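Local coordinates for protein bromoperoxidase A1 (Streptomyces aureofaciens, PDB 1A8Q) that is a haem-free haloperoxidase that can brominate and may be a chlorinating enzyme in the biosynthesis of 7-chlorotetracycline, at residues V91-G96 against L117-P122; D223-I228 against S250-A255; L100-G105 against G200-T205. All coordinates share one frame; numbering follows the deposited sequence.

Contact 1: residues V91-G96 against L117-P122; sequences VAHSMG and LLSAIP
Ala92 and His93 pair in parallel with Leu117 and Leu118 where two neighbouring central strands of the alpha/beta hydrolase fold end, and the chain then turns sharply at Ser94. This is the nucleophile elbow: Ser94, the serine of the catalytic triad, has the positive phi (55°) expected there and lies inside a type II' beta turn from His93 to Gly96, closed by Gly96 N to His93 O (2.9 Å).

Three backbone hydrogen bonds join the segments. Leu118 N donates to Ala92 O at 2.8 Å, and Leu118 O accepts from Ser94 N at 3.1 Å, continuing the parallel ladder to the elbow itself. Past the strand ends a weak bond from Ile121 N to Ser94 O (3.3 Å) adds to the link beside the turn.

Alpha-carbon hydrogens supplement these bonds. Leu118 O also receives the CA-H of His93, and Ser119 O meets CA of Ser94 at 3.1 Å, so the alpha carbon of the nucleophile rests on a carbonyl of the adjoining loop.

Apolar contact is concentrated at Ile121. Its CG1 lies between backbone N and carbonyl carbon (chi1 65°), and CD1 at the end of that branch packs on CA and CB of Met95, while CG2 touches the backbone of Ser94. Both side chains also touch Phe69 of helix 69-82 and Phe199 of helix 189-201.

Ser94 OG and His93 NE2 turn to the triad histidine, bonding to NE2 and O of His252 respectively. His93 swings its ring anti to its own backbone N (chi1 170°), which brings CD2 obliquely to within 4.0 Å of Ser119 CB, while Ser94 CB sits over the centre of one ring face, 3.5 Å above its plane.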
loop_
_atom_site.group_PDB
_atom_site.type_symbol
_atom_site.label_atom_id
_atom_site.label_comp_id
_atom_site.label_asym_id
_atom_site.label_seq_id
_atom_site.Cartn_x
_atom_site.Cartn_y
_atom_site.Cartn_z
ATOM N N VAL A 91 -4.232 -7.306 -0.729
ATOM C CA VAL A 91 -2.769 -7.226 -0.676
ATOM C C VAL A 91 -2.468 -5.717 -0.677
ATOM O O VAL A 91 -2.905 -5.050 -1.616
ATOM C CB VAL A 91 -2.146 -7.829 -1.939
ATOM C CG1 VAL A 91 -0.637 -7.643 -1.919
ATOM C CG2 VAL A 91 -2.530 -9.319 -2.062
ATOM N N ALA A 92 -1.794 -5.223 0.341
ATOM C CA ALA A 92 -1.594 -3.767 0.418
ATOM C C ALA A 92 -0.138 -3.409 0.551
ATOM O O ALA A 92 0.646 -4.135 1.165
ATOM C CB ALA A 92 -2.358 -3.312 1.680
ATOM N N HIS A 93 0.238 -2.260 -0.045
ATOM C CA HIS A 93 1.619 -1.785 0.153
ATOM C C HIS A 93 1.603 -0.430 0.874
ATOM O O HIS A 93 0.719 0.372 0.608
ATOM C CB HIS A 93 2.261 -1.553 -1.243
ATOM C CG HIS A 93 3.579 -0.859 -1.186
ATOM N ND1 HIS A 93 3.723 0.362 -1.875
ATOM C CD2 HIS A 93 4.757 -1.109 -0.614
ATOM C CE1 HIS A 93 4.967 0.781 -1.696
ATOM N NE2 HIS A 93 5.625 -0.089 -0.931
ATOM N N SER A 94 2.556 -0.242 1.781
ATOM C CA SER A 94 2.774 1.076 2.415
ATOM C C SER A 94 1.557 1.652 3.072
ATOM O O SER A 94 0.873 0.955 3.835
ATOM C CB SER A 94 3.325 1.957 1.247
ATOM O OG SER A 94 4.016 3.066 1.802
ATOM N N MET A 95 1.107 2.916 2.763
ATOM C CA MET A 95 -0.097 3.440 3.354
ATOM C C MET A 95 -1.348 2.724 2.958
ATOM O O MET A 95 -2.384 2.771 3.605
ATOM C CB MET A 95 -0.265 4.974 3.147
ATOM C CG MET A 95 -0.633 5.279 1.671
ATOM S SD MET A 95 -1.363 6.946 1.586
ATOM C CE MET A 95 -3.066 6.654 1.916
ATOM N N GLY A 96 -1.336 1.892 1.876
ATOM C CA GLY A 96 -2.408 0.995 1.508
ATOM C C GLY A 96 -2.741 0.012 2.651
ATOM O O GLY A 96 -3.860 -0.443 2.799
ATOM N N LEU A 117 0.279 -7.724 4.044
ATOM C CA LEU A 117 0.708 -6.351 4.340
ATOM C C LEU A 117 2.145 -6.259 3.893
ATOM O O LEU A 117 3.048 -6.819 4.506
ATOM C CB LEU A 117 0.601 -6.099 5.860
ATOM C CG LEU A 117 -0.804 -5.935 6.434
ATOM C CD1 LEU A 117 -0.616 -5.751 7.957
ATOM C CD2 LEU A 117 -1.568 -4.725 5.940
ATOM N N LEU A 118 2.395 -5.573 2.765
ATOM C CA LEU A 118 3.767 -5.434 2.273
ATOM C C LEU A 118 4.314 -4.069 2.610
ATOM O O LEU A 118 3.742 -3.041 2.158
ATOM C CB LEU A 118 3.685 -5.560 0.705
ATOM C CG LEU A 118 5.012 -5.313 -0.023
ATOM C CD1 LEU A 118 6.086 -6.335 0.296
ATOM C CD2 LEU A 118 4.800 -5.338 -1.557
ATOM N N SER A 119 5.365 -4.018 3.403
ATOM C CA SER A 119 6.053 -2.768 3.782
ATOM C C SER A 119 5.024 -1.745 4.222
ATOM O O SER A 119 5.060 -0.588 3.761
ATOM C CB SER A 119 6.838 -2.232 2.571
ATOM O OG SER A 119 7.643 -3.302 1.997
ATOM N N ALA A 120 4.122 -2.134 5.128
ATOM C CA ALA A 120 2.964 -1.355 5.452
ATOM C C ALA A 120 3.100 -0.550 6.742
ATOM O O ALA A 120 3.831 -0.961 7.641
ATOM C CB ALA A 120 1.758 -2.297 5.560
ATOM N N ILE A 121 2.327 0.517 6.821
ATOM C CA ILE A 121 2.389 1.412 7.963
ATOM C C ILE A 121 1.867 0.919 9.307
ATOM O O ILE A 121 2.337 1.519 10.293
ATOM C CB ILE A 121 1.714 2.760 7.627
ATOM C CG1 ILE A 121 0.215 2.612 7.380
ATOM C CG2 ILE A 121 2.446 3.427 6.437
ATOM C CD1 ILE A 121 -0.497 3.961 7.187
ATOM N N PRO A 122 0.948 -0.006 9.429
ATOM C CA PRO A 122 0.464 -0.382 10.787
ATOM C C PRO A 122 1.608 -0.915 11.592
ATOM O O PRO A 122 2.567 -1.506 11.103
ATOM C CB PRO A 122 -0.633 -1.419 10.535
ATOM C CG PRO A 122 -1.090 -1.114 9.124
ATOM C CD PRO A 122 0.205 -0.741 8.423
#

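Contact 2: residues D223-I228 against S250-A255; sequences DQVVPI and SSHGIA
Asp223 and His252, the acid and the base of the catalytic triad, meet between two loops that follow the last two strands of the alpha/beta hydrolase sheet. Both side chains extend with CG opposite the backbone N (chi1 -169° for Asp223, -170° for His252), which turns the carboxylate and the imidazole to one another. His252 ND1 donates to the syn lone pair of Asp223 OD2 at 2.8 Å, in an almost straight bond lying in the imidazole plane; the carboxylate is turned 58° from that plane. On the far side of the ring, NE2 bonds to Ser94 OG, completing the triad.

The other carboxylate oxygen is held by its own loop. Asp223 OD1 accepts from Val225 N, nearly along the C-O axis, in an Asx turn, and from Val226 N, which approaches from above the carboxylate plane at 2.8 Å. These two bonds oppose rotation of the carboxylate and leave OD2 directed at the ring.

Two valines pack on the imidazole. Val225 makes a CH-pi contact, its CB 3.9 Å from the ring centroid and over one face, whereas Val226 reaches CE1 obliquely with CG2, the branch anti to the carbonyl carbon and beside the backbone N. Two waters bridge the loops: one accepts from Gln224 N and His252 N, and the other donates to Ser251 O and, at 2.6 Å, to Asp223 OD2.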
loop_
_atom_site.group_PDB
_atom_site.type_symbol
_atom_site.label_atom_id
_atom_site.label_comp_id
_atom_site.label_asym_id
_atom_site.label_seq_id
_atom_site.Cartn_x
_atom_site.Cartn_y
_atom_site.Cartn_z
ATOM N N ASP A 223 14.265 -0.676 4.511
ATOM C CA ASP A 223 13.159 0.229 4.120
ATOM C C ASP A 223 13.427 1.590 4.755
ATOM O O ASP A 223 13.342 1.811 5.968
ATOM C CB ASP A 223 11.838 -0.411 4.524
ATOM C CG ASP A 223 10.636 0.296 3.946
ATOM O OD1 ASP A 223 10.718 1.548 3.833
ATOM O OD2 ASP A 223 9.655 -0.390 3.634
ATOM N N GLN A 224 13.712 2.542 3.865
ATOM C CA GLN A 224 14.070 3.905 4.316
ATOM C C GLN A 224 12.865 4.803 4.392
ATOM O O GLN A 224 12.998 6.030 4.626
ATOM C CB GLN A 224 15.102 4.452 3.310
ATOM C CG GLN A 224 16.419 3.717 3.264
ATOM C CD GLN A 224 17.411 4.206 2.230
ATOM O OE1 GLN A 224 17.346 5.369 1.819
ATOM N NE2 GLN A 224 18.340 3.356 1.814
ATOM N N VAL A 225 11.665 4.285 4.206
ATOM C CA VAL A 225 10.425 5.068 4.220
ATOM C C VAL A 225 9.556 4.643 5.410
ATOM O O VAL A 225 9.047 5.494 6.167
ATOM C CB VAL A 225 9.632 4.890 2.914
ATOM C CG1 VAL A 225 8.336 5.698 2.877
ATOM C CG2 VAL A 225 10.481 5.299 1.694
ATOM N N VAL A 226 9.365 3.334 5.576
ATOM C CA VAL A 226 8.516 2.762 6.621
ATOM C C VAL A 226 9.396 1.821 7.437
ATOM O O VAL A 226 9.725 0.737 7.002
ATOM C CB VAL A 226 7.311 2.047 6.003
ATOM C CG1 VAL A 226 6.422 1.387 7.060
ATOM C CG2 VAL A 226 6.447 3.040 5.191
ATOM N N PRO A 227 9.823 2.236 8.622
ATOM C CA PRO A 227 10.843 1.491 9.359
ATOM C C PRO A 227 10.330 0.162 9.869
ATOM O O PRO A 227 9.315 0.116 10.543
ATOM C CB PRO A 227 11.239 2.421 10.504
ATOM C CG PRO A 227 10.056 3.320 10.665
ATOM C CD PRO A 227 9.573 3.565 9.242
ATOM N N ILE A 228 11.083 -0.903 9.523
ATOM C CA ILE A 228 10.606 -2.228 9.887
ATOM C C ILE A 228 10.359 -2.401 11.367
ATOM O O ILE A 228 9.341 -3.009 11.696
ATOM C CB ILE A 228 11.574 -3.309 9.347
ATOM C CG1 ILE A 228 10.983 -4.695 9.540
ATOM C CG2 ILE A 228 12.972 -3.203 9.944
ATOM C CD1 ILE A 228 11.787 -5.780 8.823
ATOM N N SER A 250 16.184 -5.400 1.479
ATOM C CA SER A 250 15.203 -4.901 0.516
ATOM C C SER A 250 14.691 -3.506 0.895
ATOM O O SER A 250 14.556 -3.176 2.061
ATOM C CB SER A 250 14.006 -5.842 0.394
ATOM O OG SER A 250 14.444 -6.977 -0.368
ATOM N N SER A 251 14.328 -2.760 -0.157
ATOM C CA SER A 251 13.805 -1.411 0.067
ATOM C C SER A 251 12.306 -1.372 0.255
ATOM O O SER A 251 11.579 -2.337 0.427
ATOM C CB SER A 251 14.140 -0.633 -1.224
ATOM O OG SER A 251 13.333 -1.039 -2.327
ATOM N N HIS A 252 11.765 -0.146 0.212
ATOM C CA HIS A 252 10.352 0.104 0.317
ATOM C C HIS A 252 9.654 -0.263 -1.000
ATOM O O HIS A 252 8.438 -0.453 -1.010
ATOM C CB HIS A 252 10.096 1.609 0.586
ATOM C CG HIS A 252 8.663 1.900 0.950
ATOM N ND1 HIS A 252 8.092 1.272 2.042
ATOM C CD2 HIS A 252 7.706 2.699 0.464
ATOM C CE1 HIS A 252 6.834 1.626 2.159
ATOM N NE2 HIS A 252 6.571 2.549 1.248
ATOM N N GLY A 253 10.386 -0.413 -2.099
ATOM C CA GLY A 253 9.790 -0.663 -3.394
ATOM C C GLY A 253 9.945 -2.103 -3.901
ATOM O O GLY A 253 9.992 -2.309 -5.124
ATOM N N ILE A 254 9.786 -3.072 -3.013
ATOM C CA ILE A 254 9.920 -4.495 -3.359
ATOM C C ILE A 254 9.096 -4.936 -4.539
ATOM O O ILE A 254 9.618 -5.706 -5.390
ATOM C CB ILE A 254 9.526 -5.327 -2.105
ATOM C CG1 ILE A 254 10.612 -5.267 -1.025
ATOM C CG2 ILE A 254 9.224 -6.771 -2.469
ATOM C CD1 ILE A 254 10.017 -5.637 0.343
ATOM N N ALA A 255 7.855 -4.461 -4.737
ATOM C CA ALA A 255 7.010 -4.978 -5.803
ATOM C C ALA A 255 7.484 -4.550 -7.198
ATOM O O ALA A 255 7.044 -5.174 -8.175
ATOM C CB ALA A 255 5.578 -4.471 -5.625
HETATM O O HOH W 1 10.124 -2.802 2.743
HETATM O O HOH W 2 13.786 2.096 0.959
#

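Contact 3: residues L100-G105 against G200-T205; sequences LARYVG and GYTDFT
Ala101, on the helix that follows the nucleophile elbow, points its methyl group at Phe204, meeting CD1 of the ring obliquely at 4.0 Å. Phe204 occupies the N-cap position of the short helix 205-208, and its CG stands opposite the carbonyl carbon (chi1 -60°), an orientation that sends the ring back toward helix 96-107.

One residue on, Arg102 reaches the second segment with its tip alone. The side chain leaves extended, then bends at chi2 and chi3, carrying the guanidinium over to the loop 202-204. There NH2 lies 3.7 Å from Thr202 CG2 and 3.8 Å from Phe204 CD1, with guanidinium and phenyl planes inclined at 44°, so the group neither stacks flat on the ring nor stands upright against it. The charge is met by Asp207 and Asp70, which form salt bridges with NE and NH1 and should fix the rotation of the guanidinium. The loop has its own brace: Asp203 OD1 accepts from Thr205 N (2.8 Å), an Asx turn, and from Thr205 OG1.

Helix 96-107 belongs to the alpha/beta hydrolase core and helix 189-201 to the insertion between strands 112-118 and 215-220 that forms the cap in this family, so the contact joins core to cap. Helix 69-82 packs beside both, Phe69 meeting Phe204 edge-to-face, while Leu100 turns to strands 88-93 and 112-118 beneath helix 96-107.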
loop_
_atom_site.group_PDB
_atom_site.type_symbol
_atom_site.label_atom_id
_atom_site.label_comp_id
_atom_site.label_asym_id
_atom_site.label_seq_id
_atom_site.Cartn_x
_atom_site.Cartn_y
_atom_site.Cartn_z
ATOM N N LEU A 100 -6.393 -1.128 4.235
ATOM C CA LEU A 100 -6.735 -2.546 4.491
ATOM C C LEU A 100 -7.141 -2.703 5.972
ATOM O O LEU A 100 -8.237 -3.180 6.201
ATOM C CB LEU A 100 -5.515 -3.400 4.186
ATOM C CG LEU A 100 -5.780 -4.913 4.004
ATOM C CD1 LEU A 100 -4.515 -5.596 3.438
ATOM C CD2 LEU A 100 -6.085 -5.558 5.339
ATOM N N ALA A 101 -6.323 -2.163 6.840
ATOM C CA ALA A 101 -6.652 -2.285 8.294
ATOM C C ALA A 101 -7.948 -1.613 8.640
ATOM O O ALA A 101 -8.815 -2.146 9.377
ATOM C CB ALA A 101 -5.481 -1.708 9.058
ATOM N N ARG A 102 -8.189 -0.389 8.153
ATOM C CA ARG A 102 -9.420 0.313 8.498
ATOM C C ARG A 102 -10.619 -0.306 7.835
ATOM O O ARG A 102 -11.708 -0.282 8.384
ATOM C CB ARG A 102 -9.246 1.832 8.216
ATOM C CG ARG A 102 -10.500 2.627 8.561
ATOM C CD ARG A 102 -10.827 2.619 10.060
ATOM N NE ARG A 102 -9.644 2.765 10.865
ATOM C CZ ARG A 102 -9.107 3.935 11.218
ATOM N NH1 ARG A 102 -9.687 5.054 10.804
ATOM N NH2 ARG A 102 -8.010 3.928 11.973
ATOM N N TYR A 103 -10.489 -0.941 6.638
ATOM C CA TYR A 103 -11.567 -1.722 6.061
ATOM C C TYR A 103 -11.962 -2.880 7.006
ATOM O O TYR A 103 -13.171 -3.033 7.223
ATOM C CB TYR A 103 -11.126 -2.283 4.665
ATOM C CG TYR A 103 -12.232 -3.158 4.099
ATOM C CD1 TYR A 103 -13.345 -2.690 3.431
ATOM C CD2 TYR A 103 -12.093 -4.532 4.303
ATOM C CE1 TYR A 103 -14.326 -3.569 2.973
ATOM C CE2 TYR A 103 -13.061 -5.417 3.859
ATOM C CZ TYR A 103 -14.154 -4.930 3.209
ATOM O OH TYR A 103 -15.101 -5.824 2.770
ATOM N N VAL A 104 -10.990 -3.580 7.544
ATOM C CA VAL A 104 -11.346 -4.670 8.493
ATOM C C VAL A 104 -12.055 -4.077 9.718
ATOM O O VAL A 104 -13.100 -4.583 10.196
ATOM C CB VAL A 104 -10.100 -5.464 8.859
ATOM C CG1 VAL A 104 -10.326 -6.411 10.049
ATOM C CG2 VAL A 104 -9.675 -6.312 7.647
ATOM N N GLY A 105 -11.531 -2.976 10.213
ATOM C CA GLY A 105 -12.086 -2.358 11.432
ATOM C C GLY A 105 -13.508 -1.895 11.218
ATOM O O GLY A 105 -14.337 -1.978 12.136
ATOM N N GLY A 200 1.133 9.312 8.597
ATOM C CA GLY A 200 2.162 9.522 9.606
ATOM C C GLY A 200 1.554 9.305 11.009
ATOM O O GLY A 200 2.307 8.896 11.890
ATOM N N TYR A 201 0.306 9.701 11.163
ATOM C CA TYR A 201 -0.208 9.884 12.544
ATOM C C TYR A 201 -1.333 8.952 12.921
ATOM O O TYR A 201 -1.727 8.927 14.110
ATOM C CB TYR A 201 -0.656 11.363 12.671
ATOM C CG TYR A 201 0.554 12.290 12.597
ATOM C CD1 TYR A 201 1.295 12.649 13.712
ATOM C CD2 TYR A 201 0.957 12.793 11.350
ATOM C CE1 TYR A 201 2.419 13.452 13.629
ATOM C CE2 TYR A 201 2.085 13.586 11.261
ATOM C CZ TYR A 201 2.777 13.953 12.390
ATOM O OH TYR A 201 3.908 14.737 12.228
ATOM N N THR A 202 -1.915 8.212 11.977
ATOM C CA THR A 202 -3.075 7.381 12.335
ATOM C C THR A 202 -2.613 6.095 12.995
ATOM O O THR A 202 -1.686 5.467 12.513
ATOM C CB THR A 202 -3.929 7.058 11.095
ATOM O OG1 THR A 202 -4.363 8.282 10.468
ATOM C CG2 THR A 202 -5.139 6.209 11.437
ATOM N N ASP A 203 -3.292 5.727 14.092
ATOM C CA ASP A 203 -2.883 4.477 14.780
ATOM C C ASP A 203 -3.871 3.388 14.447
ATOM O O ASP A 203 -5.095 3.503 14.678
ATOM C CB ASP A 203 -2.844 4.810 16.287
ATOM C CG ASP A 203 -2.421 3.670 17.162
ATOM O OD1 ASP A 203 -2.442 2.512 16.719
ATOM O OD2 ASP A 203 -2.026 3.883 18.334
ATOM N N PHE A 204 -3.380 2.253 13.916
ATOM C CA PHE A 204 -4.281 1.169 13.533
ATOM C C PHE A 204 -4.183 -0.009 14.497
ATOM O O PHE A 204 -4.718 -1.073 14.196
ATOM C CB PHE A 204 -3.865 0.590 12.138
ATOM C CG PHE A 204 -3.930 1.685 11.078
ATOM C CD1 PHE A 204 -5.128 1.999 10.480
ATOM C CD2 PHE A 204 -2.779 2.379 10.781
ATOM C CE1 PHE A 204 -5.185 3.026 9.527
ATOM C CE2 PHE A 204 -2.824 3.426 9.830
ATOM C CZ PHE A 204 -4.031 3.705 9.223
ATOM N N THR A 205 -3.595 0.217 15.674
ATOM C CA THR A 205 -3.474 -0.939 16.594
ATOM C C THR A 205 -4.802 -1.613 16.860
ATOM O O THR A 205 -4.849 -2.856 16.792
ATOM C CB THR A 205 -2.849 -0.445 17.915
ATOM O OG1 THR A 205 -1.585 0.155 17.673
ATOM C CG2 THR A 205 -2.610 -1.623 18.869
#

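From the N terminus, strand 88-93 opens contact 1 and helix 96-107 opens contact 3 before strand 112-118 returns to close contact 1, completing a beta-alpha-beta unit. Contact 3 closes much later, at 200-205, after a long, largely helical excursion, so the loops of contacts 1 and 3 cross. They also touch, Ile121 CD1 packing 3.6 Å from Phe204 CE2. Contact 2 follows in series, closing a loop that holds helix 232-238 and strand 243-247. It meets contact 1 at the active site, where Ser119 CB packs 3.5 Å from Asp223 OD2. Contacts 2 and 3 stay about 9 Å apart at their nearest atoms, with contact 1 touching both.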